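Local coordinates for CLIP-associating protein 2 (Mus musculus, PDB 3WOZ) that contributes to microtubule dynamics, probably by engaging tubulin or the microtubule lattice through TOG domains built from helical HEAT repeats, at residues S20-G25 with T52-D57; I42-L47 with Q75-D80; K61-F66 with G102-K107; M65-L70 with T90-K95. One frame throughout, in Å; residues are numbered along the deposited sequence.

Overall arrangement
All four contacts show helices of a HEAT-repeat array packing on one another by differing chemistry. Contact 4, whose centre lies about 9 Å from the centre of the chain, is buried and purely leucine. Contact 1 is also buried but lies farther out, about 20 Å away, and carries a salt bridge. Contact 3, partly buried, mixes aromatic, aliphatic and lysine packing, while contact 2 lies at the surface, with a leucine methyl over a histidine face. Helix 41-54 serves contacts 1 and 2, and helix 60-77 serves contacts 2, 3 and 4. Contacts 1, 3 and 4 touch one another; contact 2 touches none of them.

Contact 1. Residues S20-G25 with T52-D57; sequences SERKEG and TRMFAD
Asp57 OD1 accepts two hydrogen bonds, one from NH2 of Arg22 at 3.1 Å and one from the backbone N of His59 just beyond the segment. The other carboxylate oxygen, OD2, lies 2.7 Å from Arg22 NE, but the N-H...O angle of only 116° makes this bond weak although the atoms are close. Together they form a two-pronged salt bridge. The guanidinium and carboxylate planes stand 57° apart, far from the flat pairing of an ideal bidentate bridge, so the link probably owes more to charge than to well-aligned hydrogens. Arg22 NH1 turns to a second partner, the carbonyl of Ser16, which helps to fix the rotation of this buried guanidinium. On the acid side, CG of Asp57 lies anti to the backbone N (chi1 -161°), which directs the carboxylate across to the arginine. A type I turn from Met54 to Asp57, closed by Asp57 N to Met54 O at 3.0 Å, places the aspartate where its carboxylate meets Arg22. Selenomethionine Met54 adds an apolar element: its terminal CE packs alongside the arginine stem, 4.0 Å from Arg22 CD. The salt bridge thus ties helix 19-34 to the turn that follows helix 41-54. Helix 60-77 flanks both partners, with Val62 touching Arg22 as well as Asp57, and Phe66 packing on Met54.

Contact 2. Residues I42-L47 with Q75-D80; sequences IELKRL and QVHKDD
Leu44 meets His77 and Asp80 at the surface of the HEAT-repeat TOG domain, where helix 41-54 packs against the C-terminal end of helix 60-77 and the short 3-10 segment after it. The aromatic part of the contact is a CH-pi interaction. Leu44 CD1 lies over one face of the His77 imidazole, 4.2 Å from the ring centroid and 20° off its normal, displaced toward the rim so that His77 CG is its nearest ring atom. Val76 CG1 covers the opposite face from the neighbouring position, 3.5 Å above the ring plane, and the imidazole is therefore held between two methyl groups. The van der Waals part uses the other branch of the leucine. With CG anti to the backbone N (chi1 177°), the isopropyl fork reaches toward segment 75-80 and its two methyls serve separate partners. An alanine here would remove both branches, and the face of His77 would probably lose its cover while a gap opened beside Asp80. Within segment 75-80, Asp80 N bonds to His77 O at 2.8 Å, a link between the two residues that Leu44 touches. Phe73, farther back on helix 60-77, touches Leu44 and also meets the His77 ring. The Leu44 side chain crosses that of Asp80 at about a right angle, its CD2 packing 3.6 Å from Asp80 O and 3.8 Å from Asp80 CB.

Contact 3. Residues K61-F66 with G102-K107; sequences KVFSMF and GSVQAK
Phe63 and Val104 each turn a group toward the other by an anti first torsion: CG of the phenylalanine (chi1 -180°) carries its ring, and CG1 of the valine (chi1 -177°) its methyl, opposite the backbone N. This is helix-to-helix packing in a HEAT-repeat array, between helix 60-77 and helix 102-118, whose segments run with N-to-C directions 31° apart and axes 10.1 Å apart at their closest. Val104 CG1 arrives at the edge of the Phe63 ring, near its plane, and comes within 3.9 Å of CE1. The second methyl, CG2, packs instead against the hydroxyl of Ser64, with OG 3.6 Å away. The small serine probably allows the close approach here, the CA atoms of Ser64 and Val104 being 6.4 Å apart. One turn further on, Lys107 lays its aliphatic chain over the same serine, bending only at its last torsion. A serine in place of Lys107 would lack the CD and CE methylenes and would probably leave Ser64 without that cover. Leu67 and Glu68, farther along helix 60-77, also touch the lysine. Lys107 CD lies 3.8 Å from Ser64 O and equally far from Ser64 OG, a van der Waals fit of methylene against oxygen.

Contact 4. Residues M65-L70 with T90-K95; sequences MFLETL and TQLLKK
In the hydrophobic interior of the HEAT-repeat stack, three leucines join helix 60-77 to helix 85-96. Leu92 supplies the central methyl: its CD2 meets Leu67 and Leu70, which stand one turn apart on the facing helix. Leu92 CD2 lies 4.0 Å from Leu70 CD1 and 4.1 Å from Leu67 CD2. Since Leu67 CD2 and Leu70 CD1 are themselves 4.3 Å apart, the three carbons form a nearly equilateral triangle, close to ordinary methyl-methyl spacing. The side chains run past one another in opposite directions, Leu92 against each of its partners, and their methyl ends make the touch. In Leu67 and Leu92 alike, CG lies anti to the carbonyl carbon, beside the backbone N (chi1 -70° and -79°); chi2 near 180° extends CD1, and the other branch, CD2, makes the touch between the helices. The backbones stay well apart, with 9.3 Å between the CA atoms of Leu67 and Leu92, and side-chain ends bridge that distance. Such apolar packing carries no directional bond and rests on close fit and the burial of apolar surface. Phe55, on the turn after helix 41-54, touches both Leu70 and Leu92. From helix 102-118, Val108 packs on Leu67 while Leu112 and Thr115 pack on Leu92, so the leucine cluster lies where three consecutive helices, 60-77, 85-96 and 102-118, converge.

Contact 1. Residues S20-G25 with T52-D57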
loop_
_atom_site.group_PDB
_atom_site.type_symbol
_atom_site.label_atom_id
_atom_site.label_comp_id
_atom_site.label_asym_id
_atom_site.label_seq_id
_atom_site.Cartn_x
_atom_site.Cartn_y
_atom_site.Cartn_z
ATOM N N SER A 20 -18.921 11.569 16.527
ATOM C CA SER A 20 -18.654 11.421 17.957
ATOM C C SER A 20 -18.741 9.952 18.371
ATOM O O SER A 20 -17.964 9.478 19.203
ATOM C CB SER A 20 -19.652 12.259 18.759
ATOM O OG SER A 20 -19.214 12.441 20.093
ATOM N N GLU A 21 -19.687 9.244 17.761
ATOM C CA GLU A 21 -19.902 7.826 18.004
ATOM C C GLU A 21 -18.806 6.976 17.367
ATOM O O GLU A 21 -18.378 5.982 17.949
ATOM C CB GLU A 21 -21.278 7.416 17.488
ATOM C CG GLU A 21 -22.430 7.943 18.333
ATOM C CD GLU A 21 -23.074 6.861 19.170
ATOM O OE1 GLU A 21 -23.895 6.101 18.608
ATOM O OE2 GLU A 21 -22.763 6.770 20.381
ATOM N N ARG A 22 -18.351 7.375 16.179
ATOM C CA ARG A 22 -17.224 6.708 15.520
ATOM C C ARG A 22 -15.947 6.837 16.345
ATOM O O ARG A 22 -15.181 5.882 16.467
ATOM C CB ARG A 22 -17.010 7.248 14.104
ATOM C CG ARG A 22 -18.112 6.867 13.129
ATOM C CD ARG A 22 -17.698 7.049 11.670
ATOM N NE ARG A 22 -17.241 8.405 11.363
ATOM C CZ ARG A 22 -18.032 9.427 11.034
ATOM N NH1 ARG A 22 -19.351 9.277 10.966
ATOM N NH2 ARG A 22 -17.497 10.610 10.773
ATOM N N LYS A 23 -15.736 8.023 16.914
ATOM C CA LYS A 23 -14.609 8.287 17.804
ATOM C C LYS A 23 -14.648 7.362 19.024
ATOM O O LYS A 23 -13.642 6.733 19.372
ATOM C CB LYS A 23 -14.624 9.758 18.239
ATOM C CG LYS A 23 -13.664 10.110 19.365
ATOM C CD LYS A 23 -13.865 11.547 19.834
ATOM C CE LYS A 23 -13.052 11.838 21.091
ATOM N NZ LYS A 23 -13.144 13.273 21.496
ATOM N N GLU A 24 -15.817 7.278 19.657
ATOM C CA GLU A 24 -16.001 6.436 20.837
ATOM C C GLU A 24 -15.819 4.956 20.500
ATOM O O GLU A 24 -15.240 4.210 21.286
ATOM C CB GLU A 24 -17.372 6.685 21.475
ATOM C CG GLU A 24 -17.363 6.646 23.006
ATOM C CD GLU A 24 -16.458 7.706 23.637
ATOM O OE1 GLU A 24 -16.379 8.844 23.114
ATOM O OE2 GLU A 24 -15.825 7.397 24.673
ATOM N N GLY A 25 -16.299 4.550 19.325
ATOM C CA GLY A 25 -16.094 3.193 18.819
ATOM C C GLY A 25 -14.629 2.828 18.628
ATOM O O GLY A 25 -14.199 1.737 19.020
ATOM N N THR A 52 -12.640 -0.254 5.461
ATOM C CA THR A 52 -12.641 0.082 4.039
ATOM C C THR A 52 -13.341 1.421 3.801
ATOM O O THR A 52 -12.820 2.278 3.084
ATOM C CB THR A 52 -13.312 -1.033 3.196
ATOM O OG1 THR A 52 -12.592 -2.258 3.365
ATOM C CG2 THR A 52 -13.335 -0.671 1.706
ATOM N N ARG A 53 -14.506 1.592 4.425
ATOM C CA ARG A 53 -15.275 2.833 4.330
ATOM C C ARG A 53 -14.612 3.970 5.109
ATOM O O ARG A 53 -14.679 5.135 4.702
ATOM C CB ARG A 53 -16.708 2.621 4.824
ATOM C CG ARG A 53 -17.526 1.650 3.977
ATOM C CD ARG A 53 -19.014 1.790 4.263
ATOM N NE ARG A 53 -19.309 1.679 5.688
ATOM C CZ ARG A 53 -19.542 0.532 6.317
ATOM N NH1 ARG A 53 -19.511 -0.614 5.649
ATOM N NH2 ARG A 53 -19.802 0.531 7.616
HETATM N N MSE A 54 -13.964 3.623 6.222
HETATM C CA MSE A 54 -13.271 4.598 7.066
HETATM C C MSE A 54 -12.134 5.325 6.341
HETATM O O MSE A 54 -11.747 6.424 6.729
HETATM C CB MSE A 54 -12.754 3.940 8.348
HETATM C CG MSE A 54 -12.955 4.796 9.589
HETATM SE SE MSE A 54 -13.018 3.767 11.244
HETATM C CE MSE A 54 -14.537 4.641 12.116
ATOM N N PHE A 55 -11.600 4.709 5.290
ATOM C CA PHE A 55 -10.594 5.364 4.462
ATOM C C PHE A 55 -11.124 6.656 3.842
ATOM O O PHE A 55 -10.350 7.560 3.537
ATOM C CB PHE A 55 -10.071 4.417 3.377
ATOM C CG PHE A 55 -8.976 3.508 3.850
ATOM C CD1 PHE A 55 -7.723 4.017 4.166
ATOM C CD2 PHE A 55 -9.196 2.140 3.980
ATOM C CE1 PHE A 55 -6.702 3.180 4.616
ATOM C CE2 PHE A 55 -8.174 1.291 4.422
ATOM C CZ PHE A 55 -6.925 1.818 4.734
ATOM N N ALA A 56 -12.444 6.733 3.673
ATOM C CA ALA A 56 -13.100 7.937 3.174
ATOM C C ALA A 56 -13.865 8.706 4.261
ATOM O O ALA A 56 -14.830 9.399 3.963
ATOM C CB ALA A 56 -14.030 7.584 2.011
ATOM N N ASP A 57 -13.433 8.597 5.515
ATOM C CA ASP A 57 -14.113 9.291 6.614
ATOM C C ASP A 57 -13.895 10.805 6.508
ATOM O O ASP A 57 -12.754 11.256 6.448
ATOM C CB ASP A 57 -13.623 8.773 7.968
ATOM C CG ASP A 57 -14.575 9.098 9.101
ATOM O OD1 ASP A 57 -14.717 10.291 9.461
ATOM O OD2 ASP A 57 -15.174 8.148 9.648
#

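Contact 2. Residues I42-L47 with Q75-D80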
loop_
_atom_site.group_PDB
_atom_site.type_symbol
_atom_site.label_atom_id
_atom_site.label_comp_id
_atom_site.label_asym_id
_atom_site.label_seq_id
_atom_site.Cartn_x
_atom_site.Cartn_y
_atom_site.Cartn_z
ATOM N N ILE A 42 -16.512 -13.592 11.308
ATOM C CA ILE A 42 -17.482 -12.655 10.727
ATOM C C ILE A 42 -17.365 -11.254 11.336
ATOM O O ILE A 42 -17.699 -10.266 10.687
ATOM C CB ILE A 42 -18.965 -13.152 10.776
ATOM C CG1 ILE A 42 -19.600 -12.907 12.145
ATOM C CG2 ILE A 42 -19.092 -14.611 10.334
ATOM C CD1 ILE A 42 -21.001 -12.316 12.060
ATOM N N GLU A 43 -16.895 -11.177 12.577
ATOM C CA GLU A 43 -16.639 -9.890 13.217
ATOM C C GLU A 43 -15.477 -9.182 12.521
ATOM O O GLU A 43 -15.572 -7.992 12.208
ATOM C CB GLU A 43 -16.351 -10.067 14.709
ATOM C CG GLU A 43 -17.594 -10.372 15.548
ATOM C CD GLU A 43 -17.267 -10.789 16.975
ATOM O OE1 GLU A 43 -18.109 -10.557 17.866
ATOM O OE2 GLU A 43 -16.173 -11.348 17.207
ATOM N N LEU A 44 -14.402 -9.930 12.269
ATOM C CA LEU A 44 -13.238 -9.418 11.550
ATOM C C LEU A 44 -13.615 -8.973 10.140
ATOM O O LEU A 44 -13.167 -7.925 9.678
ATOM C CB LEU A 44 -12.117 -10.465 11.496
ATOM C CG LEU A 44 -10.862 -10.079 10.702
ATOM C CD1 LEU A 44 -10.016 -9.085 11.482
ATOM C CD2 LEU A 44 -10.039 -11.300 10.328
ATOM N N LYS A 45 -14.435 -9.777 9.466
ATOM C CA LYS A 45 -14.936 -9.446 8.135
ATOM C C LYS A 45 -15.715 -8.126 8.160
ATOM O O LYS A 45 -15.502 -7.260 7.312
ATOM C CB LYS A 45 -15.804 -10.582 7.589
ATOM C CG LYS A 45 -16.305 -10.372 6.166
ATOM C CD LYS A 45 -17.225 -11.510 5.738
ATOM C CE LYS A 45 -17.785 -11.281 4.338
ATOM N NZ LYS A 45 -16.723 -11.338 3.291
ATOM N N ARG A 46 -16.598 -7.978 9.144
ATOM C CA ARG A 46 -17.371 -6.750 9.324
ATOM C C ARG A 46 -16.471 -5.544 9.633
ATOM O O ARG A 46 -16.698 -4.449 9.113
ATOM C CB ARG A 46 -18.435 -6.937 10.412
ATOM C CG ARG A 46 -19.173 -5.662 10.819
ATOM C CD ARG A 46 -20.565 -5.976 11.341
ATOM N NE ARG A 46 -21.070 -4.973 12.283
ATOM C CZ ARG A 46 -21.624 -3.812 11.937
ATOM N NH1 ARG A 46 -21.736 -3.471 10.657
ATOM N NH2 ARG A 46 -22.058 -2.983 12.877
ATOM N N LEU A 47 -15.452 -5.755 10.465
ATOM C CA LEU A 47 -14.508 -4.690 10.802
ATOM C C LEU A 47 -13.706 -4.233 9.578
ATOM O O LEU A 47 -13.475 -3.035 9.397
ATOM C CB LEU A 47 -13.581 -5.110 11.952
ATOM C CG LEU A 47 -12.459 -4.158 12.401
ATOM C CD1 LEU A 47 -12.946 -2.718 12.560
ATOM C CD2 LEU A 47 -11.843 -4.653 13.690
ATOM N N GLN A 75 -1.101 -5.424 13.412
ATOM C CA GLN A 75 -0.180 -6.207 14.244
ATOM C C GLN A 75 -0.840 -7.418 14.912
ATOM O O GLN A 75 -0.226 -8.471 15.025
ATOM C CB GLN A 75 0.521 -5.318 15.273
ATOM C CG GLN A 75 1.634 -4.478 14.665
ATOM C CD GLN A 75 2.129 -3.376 15.582
ATOM O OE1 GLN A 75 1.507 -3.067 16.601
ATOM N NE2 GLN A 75 3.253 -2.772 15.220
ATOM N N VAL A 76 -2.095 -7.270 15.321
ATOM C CA VAL A 76 -2.820 -8.347 15.995
ATOM C C VAL A 76 -3.372 -9.395 15.017
ATOM O O VAL A 76 -3.313 -10.590 15.295
ATOM C CB VAL A 76 -3.933 -7.774 16.924
ATOM C CG1 VAL A 76 -4.954 -8.846 17.334
ATOM C CG2 VAL A 76 -3.307 -7.122 18.155
ATOM N N HIS A 77 -3.865 -8.949 13.862
ATOM C CA HIS A 77 -4.613 -9.819 12.954
ATOM C C HIS A 77 -3.963 -10.109 11.599
ATOM O O HIS A 77 -4.607 -10.703 10.730
ATOM C CB HIS A 77 -6.027 -9.262 12.731
ATOM C CG HIS A 77 -6.889 -9.289 13.954
ATOM N ND1 HIS A 77 -7.257 -8.145 14.629
ATOM C CD2 HIS A 77 -7.450 -10.321 14.626
ATOM C CE1 HIS A 77 -8.011 -8.470 15.663
ATOM N NE2 HIS A 77 -8.140 -9.784 15.687
ATOM N N LYS A 78 -2.700 -9.718 11.421
ATOM C CA LYS A 78 -2.001 -9.904 10.136
ATOM C C LYS A 78 -2.149 -11.297 9.494
ATOM O O LYS A 78 -2.265 -11.404 8.271
ATOM C CB LYS A 78 -0.517 -9.514 10.245
ATOM C CG LYS A 78 0.260 -10.187 11.381
ATOM C CD LYS A 78 1.694 -9.671 11.427
ATOM C CE LYS A 78 2.475 -10.238 12.609
ATOM N NZ LYS A 78 2.964 -11.619 12.346
ATOM N N ASP A 79 -2.150 -12.350 10.315
ATOM C CA ASP A 79 -2.282 -13.731 9.827
ATOM C C ASP A 79 -3.607 -13.973 9.111
ATOM O O ASP A 79 -3.688 -14.809 8.211
ATOM C CB ASP A 79 -2.141 -14.735 10.974
ATOM C CG ASP A 79 -0.749 -14.745 11.593
ATOM O OD1 ASP A 79 0.227 -14.318 10.934
ATOM O OD2 ASP A 79 -0.631 -15.196 12.751
ATOM N N ASP A 80 -4.634 -13.229 9.515
ATOM C CA ASP A 80 -5.990 -13.426 9.016
ATOM C C ASP A 80 -6.463 -12.317 8.068
ATOM O O ASP A 80 -7.653 -12.220 7.771
ATOM C CB ASP A 80 -6.952 -13.561 10.200
ATOM C CG ASP A 80 -6.634 -14.761 11.076
ATOM O OD1 ASP A 80 -6.839 -15.913 10.624
ATOM O OD2 ASP A 80 -6.180 -14.553 12.223
#

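Contact 3. Residues K61-F66 with G102-K107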
loop_
_atom_site.group_PDB
_atom_site.type_symbol
_atom_site.label_atom_id
_atom_site.label_comp_id
_atom_site.label_asym_id
_atom_site.label_seq_id
_atom_site.Cartn_x
_atom_site.Cartn_y
_atom_site.Cartn_z
ATOM N N LYS A 61 -10.585 14.159 12.832
ATOM C CA LYS A 61 -10.182 13.525 14.091
ATOM C C LYS A 61 -10.437 12.023 14.034
ATOM O O LYS A 61 -9.582 11.232 14.420
ATOM C CB LYS A 61 -10.902 14.171 15.285
ATOM C CG LYS A 61 -10.679 13.502 16.646
ATOM C CD LYS A 61 -9.222 13.595 17.107
ATOM C CE LYS A 61 -9.065 13.103 18.539
ATOM N NZ LYS A 61 -7.637 12.860 18.883
ATOM N N VAL A 62 -11.609 11.646 13.533
ATOM C CA VAL A 62 -11.971 10.241 13.374
ATOM C C VAL A 62 -10.961 9.532 12.466
ATOM O O VAL A 62 -10.486 8.442 12.798
ATOM C CB VAL A 62 -13.409 10.073 12.822
ATOM C CG1 VAL A 62 -13.749 8.601 12.633
ATOM C CG2 VAL A 62 -14.426 10.730 13.761
ATOM N N PHE A 63 -10.623 10.173 11.346
ATOM C CA PHE A 63 -9.722 9.593 10.349
ATOM C C PHE A 63 -8.308 9.377 10.895
ATOM O O PHE A 63 -7.719 8.323 10.679
ATOM C CB PHE A 63 -9.702 10.438 9.064
ATOM C CG PHE A 63 -8.794 9.897 7.986
ATOM C CD1 PHE A 63 -7.593 10.534 7.689
ATOM C CD2 PHE A 63 -9.135 8.747 7.276
ATOM C CE1 PHE A 63 -6.747 10.046 6.694
ATOM C CE2 PHE A 63 -8.297 8.246 6.282
ATOM C CZ PHE A 63 -7.098 8.899 5.988
ATOM N N SER A 64 -7.779 10.371 11.601
ATOM C CA SER A 64 -6.472 10.255 12.249
ATOM C C SER A 64 -6.440 9.177 13.330
ATOM O O SER A 64 -5.450 8.456 13.453
ATOM C CB SER A 64 -6.021 11.596 12.817
ATOM O OG SER A 64 -5.364 12.343 11.814
HETATM N N MSE A 65 -7.519 9.076 14.103
HETATM C CA MSE A 65 -7.674 8.001 15.088
HETATM C C MSE A 65 -7.763 6.620 14.431
HETATM O O MSE A 65 -7.269 5.630 14.979
HETATM C CB MSE A 65 -8.925 8.223 15.928
HETATM C CG MSE A 65 -8.838 9.351 16.934
HETATM SE SE MSE A 65 -10.546 9.461 17.868
HETATM C CE MSE A 65 -10.503 7.705 18.725
ATOM N N PHE A 66 -8.417 6.567 13.270
ATOM C CA PHE A 66 -8.532 5.344 12.474
ATOM C C PHE A 66 -7.154 4.868 12.013
ATOM O O PHE A 66 -6.810 3.700 12.188
ATOM C CB PHE A 66 -9.489 5.566 11.290
ATOM C CG PHE A 66 -9.217 4.692 10.089
ATOM C CD1 PHE A 66 -9.432 3.313 10.134
ATOM C CD2 PHE A 66 -8.772 5.260 8.895
ATOM C CE1 PHE A 66 -9.190 2.514 9.012
ATOM C CE2 PHE A 66 -8.531 4.471 7.764
ATOM C CZ PHE A 66 -8.736 3.094 7.823
ATOM N N GLY A 102 1.039 17.255 7.169
ATOM C CA GLY A 102 2.218 16.572 7.700
ATOM C C GLY A 102 1.930 15.556 8.791
ATOM O O GLY A 102 2.378 14.416 8.706
ATOM N N SER A 103 1.176 15.968 9.810
ATOM C CA SER A 103 0.874 15.095 10.948
ATOM C C SER A 103 0.104 13.842 10.534
ATOM O O SER A 103 0.336 12.764 11.072
ATOM C CB SER A 103 0.103 15.854 12.031
ATOM O OG SER A 103 -1.155 16.284 11.547
ATOM N N VAL A 104 -0.806 14.001 9.576
ATOM C CA VAL A 104 -1.619 12.903 9.063
ATOM C C VAL A 104 -0.814 11.997 8.118
ATOM O O VAL A 104 -0.944 10.772 8.180
ATOM C CB VAL A 104 -2.919 13.428 8.390
ATOM C CG1 VAL A 104 -3.800 12.281 7.921
ATOM C CG2 VAL A 104 -3.701 14.299 9.362
ATOM N N GLN A 105 0.023 12.592 7.266
ATOM C CA GLN A 105 0.925 11.830 6.390
ATOM C C GLN A 105 1.836 10.894 7.176
ATOM O O GLN A 105 2.113 9.776 6.733
ATOM C CB GLN A 105 1.789 12.755 5.520
ATOM C CG GLN A 105 1.106 13.261 4.255
ATOM C CD GLN A 105 2.096 13.776 3.200
ATOM O OE1 GLN A 105 3.157 13.186 2.981
ATOM N NE2 GLN A 105 1.743 14.880 2.547
ATOM N N ALA A 106 2.310 11.358 8.334
ATOM C CA ALA A 106 3.137 10.533 9.209
ATOM C C ALA A 106 2.404 9.257 9.644
ATOM O O ALA A 106 3.009 8.183 9.715
ATOM C CB ALA A 106 3.605 11.330 10.426
ATOM N N LYS A 107 1.106 9.384 9.908
ATOM C CA LYS A 107 0.278 8.261 10.344
ATOM C C LYS A 107 0.008 7.264 9.211
ATOM O O LYS A 107 -0.099 6.068 9.455
ATOM C CB LYS A 107 -1.044 8.769 10.927
ATOM C CG LYS A 107 -0.907 9.573 12.227
ATOM C CD LYS A 107 -2.228 10.274 12.554
ATOM C CE LYS A 107 -2.312 10.719 14.017
ATOM N NZ LYS A 107 -1.278 11.730 14.388
#

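Contact 4. Residues M65-L70 with T90-K95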
loop_
_atom_site.group_PDB
_atom_site.type_symbol
_atom_site.label_atom_id
_atom_site.label_comp_id
_atom_site.label_asym_id
_atom_site.label_seq_id
_atom_site.Cartn_x
_atom_site.Cartn_y
_atom_site.Cartn_z
HETATM N N MSE A 65 -7.519 9.076 14.103
HETATM C CA MSE A 65 -7.674 8.001 15.088
HETATM C C MSE A 65 -7.763 6.620 14.431
HETATM O O MSE A 65 -7.269 5.630 14.979
HETATM C CB MSE A 65 -8.925 8.223 15.928
HETATM C CG MSE A 65 -8.838 9.351 16.934
HETATM SE SE MSE A 65 -10.546 9.461 17.868
HETATM C CE MSE A 65 -10.503 7.705 18.725
ATOM N N PHE A 66 -8.417 6.567 13.270
ATOM C CA PHE A 66 -8.532 5.344 12.474
ATOM C C PHE A 66 -7.154 4.868 12.013
ATOM O O PHE A 66 -6.810 3.700 12.188
ATOM C CB PHE A 66 -9.489 5.566 11.290
ATOM C CG PHE A 66 -9.217 4.692 10.089
ATOM C CD1 PHE A 66 -9.432 3.313 10.134
ATOM C CD2 PHE A 66 -8.772 5.260 8.895
ATOM C CE1 PHE A 66 -9.190 2.514 9.012
ATOM C CE2 PHE A 66 -8.531 4.471 7.764
ATOM C CZ PHE A 66 -8.736 3.094 7.823
ATOM N N LEU A 67 -6.371 5.781 11.442
ATOM C CA LEU A 67 -4.992 5.487 11.038
ATOM C C LEU A 67 -4.130 4.933 12.174
ATOM O O LEU A 67 -3.311 4.043 11.951
ATOM C CB LEU A 67 -4.320 6.724 10.445
ATOM C CG LEU A 67 -4.813 7.195 9.076
ATOM C CD1 LEU A 67 -4.101 8.484 8.710
ATOM C CD2 LEU A 67 -4.621 6.114 7.985
ATOM N N GLU A 68 -4.319 5.465 13.381
ATOM C CA GLU A 68 -3.583 4.997 14.560
ATOM C C GLU A 68 -4.028 3.611 15.004
ATOM O O GLU A 68 -3.216 2.813 15.454
ATOM C CB GLU A 68 -3.730 5.977 15.725
ATOM C CG GLU A 68 -2.951 7.257 15.539
ATOM C CD GLU A 68 -3.300 8.324 16.562
ATOM O OE1 GLU A 68 -4.503 8.526 16.842
ATOM O OE2 GLU A 68 -2.363 8.971 17.075
ATOM N N THR A 69 -5.323 3.344 14.892
ATOM C CA THR A 69 -5.893 2.051 15.259
ATOM C C THR A 69 -5.429 0.945 14.303
ATOM O O THR A 69 -5.277 -0.207 14.711
ATOM C CB THR A 69 -7.437 2.118 15.283
ATOM O OG1 THR A 69 -7.847 3.302 15.971
ATOM C CG2 THR A 69 -8.038 0.901 15.990
ATOM N N LEU A 70 -5.199 1.309 13.039
ATOM C CA LEU A 70 -4.748 0.363 12.009
ATOM C C LEU A 70 -3.469 -0.364 12.402
ATOM O O LEU A 70 -3.319 -1.553 12.116
ATOM C CB LEU A 70 -4.528 1.067 10.662
ATOM C CG LEU A 70 -5.650 1.159 9.620
ATOM C CD1 LEU A 70 -5.126 1.867 8.372
ATOM C CD2 LEU A 70 -6.198 -0.220 9.242
ATOM N N THR A 90 -3.566 -0.580 -1.071
ATOM C CA THR A 90 -3.898 0.365 -2.127
ATOM C C THR A 90 -4.538 1.631 -1.573
ATOM O O THR A 90 -4.219 2.728 -2.031
ATOM C CB THR A 90 -4.813 -0.249 -3.222
ATOM O OG1 THR A 90 -6.026 -0.723 -2.630
ATOM C CG2 THR A 90 -4.108 -1.389 -3.934
ATOM N N GLN A 91 -5.429 1.477 -0.592
ATOM C CA GLN A 91 -6.081 2.632 0.018
ATOM C C GLN A 91 -5.083 3.508 0.776
ATOM O O GLN A 91 -5.190 4.733 0.755
ATOM C CB GLN A 91 -7.235 2.209 0.930
ATOM C CG GLN A 91 -8.483 1.739 0.189
ATOM C CD GLN A 91 -9.167 2.855 -0.583
ATOM O OE1 GLN A 91 -9.492 3.903 -0.024
ATOM N NE2 GLN A 91 -9.389 2.633 -1.876
ATOM N N LEU A 92 -4.109 2.873 1.429
ATOM C CA LEU A 92 -3.057 3.604 2.132
ATOM C C LEU A 92 -2.166 4.372 1.159
ATOM O O LEU A 92 -1.745 5.493 1.452
ATOM C CB LEU A 92 -2.217 2.672 3.007
ATOM C CG LEU A 92 -2.756 2.217 4.364
ATOM C CD1 LEU A 92 -1.748 1.268 5.005
ATOM C CD2 LEU A 92 -3.053 3.407 5.300
ATOM N N LEU A 93 -1.894 3.776 -0.002
ATOM C CA LEU A 93 -1.076 4.444 -1.018
ATOM C C LEU A 93 -1.806 5.632 -1.645
ATOM O O LEU A 93 -1.190 6.660 -1.939
ATOM C CB LEU A 93 -0.606 3.462 -2.092
ATOM C CG LEU A 93 0.458 2.453 -1.650
ATOM C CD1 LEU A 93 0.566 1.343 -2.681
ATOM C CD2 LEU A 93 1.809 3.124 -1.425
ATOM N N LYS A 94 -3.114 5.493 -1.832
ATOM C CA LYS A 94 -3.944 6.606 -2.287
ATOM C C LYS A 94 -3.932 7.753 -1.268
ATOM O O LYS A 94 -3.763 8.915 -1.640
ATOM C CB LYS A 94 -5.374 6.141 -2.569
ATOM C CG LYS A 94 -5.505 5.288 -3.823
ATOM C CD LYS A 94 -6.949 4.888 -4.066
ATOM C CE LYS A 94 -7.165 4.515 -5.531
ATOM N NZ LYS A 94 -8.503 3.894 -5.767
ATOM N N LYS A 95 -4.082 7.417 0.012
ATOM C CA LYS A 95 -4.008 8.408 1.092
ATOM C C LYS A 95 -2.636 9.068 1.166
ATOM O O LYS A 95 -2.536 10.281 1.344
ATOM C CB LYS A 95 -4.375 7.786 2.444
ATOM C CG LYS A 95 -5.853 7.473 2.600
ATOM C CD LYS A 95 -6.698 8.721 2.406
ATOM C CE LYS A 95 -8.008 8.387 1.745
ATOM N NZ LYS A 95 -8.960 9.506 1.904
#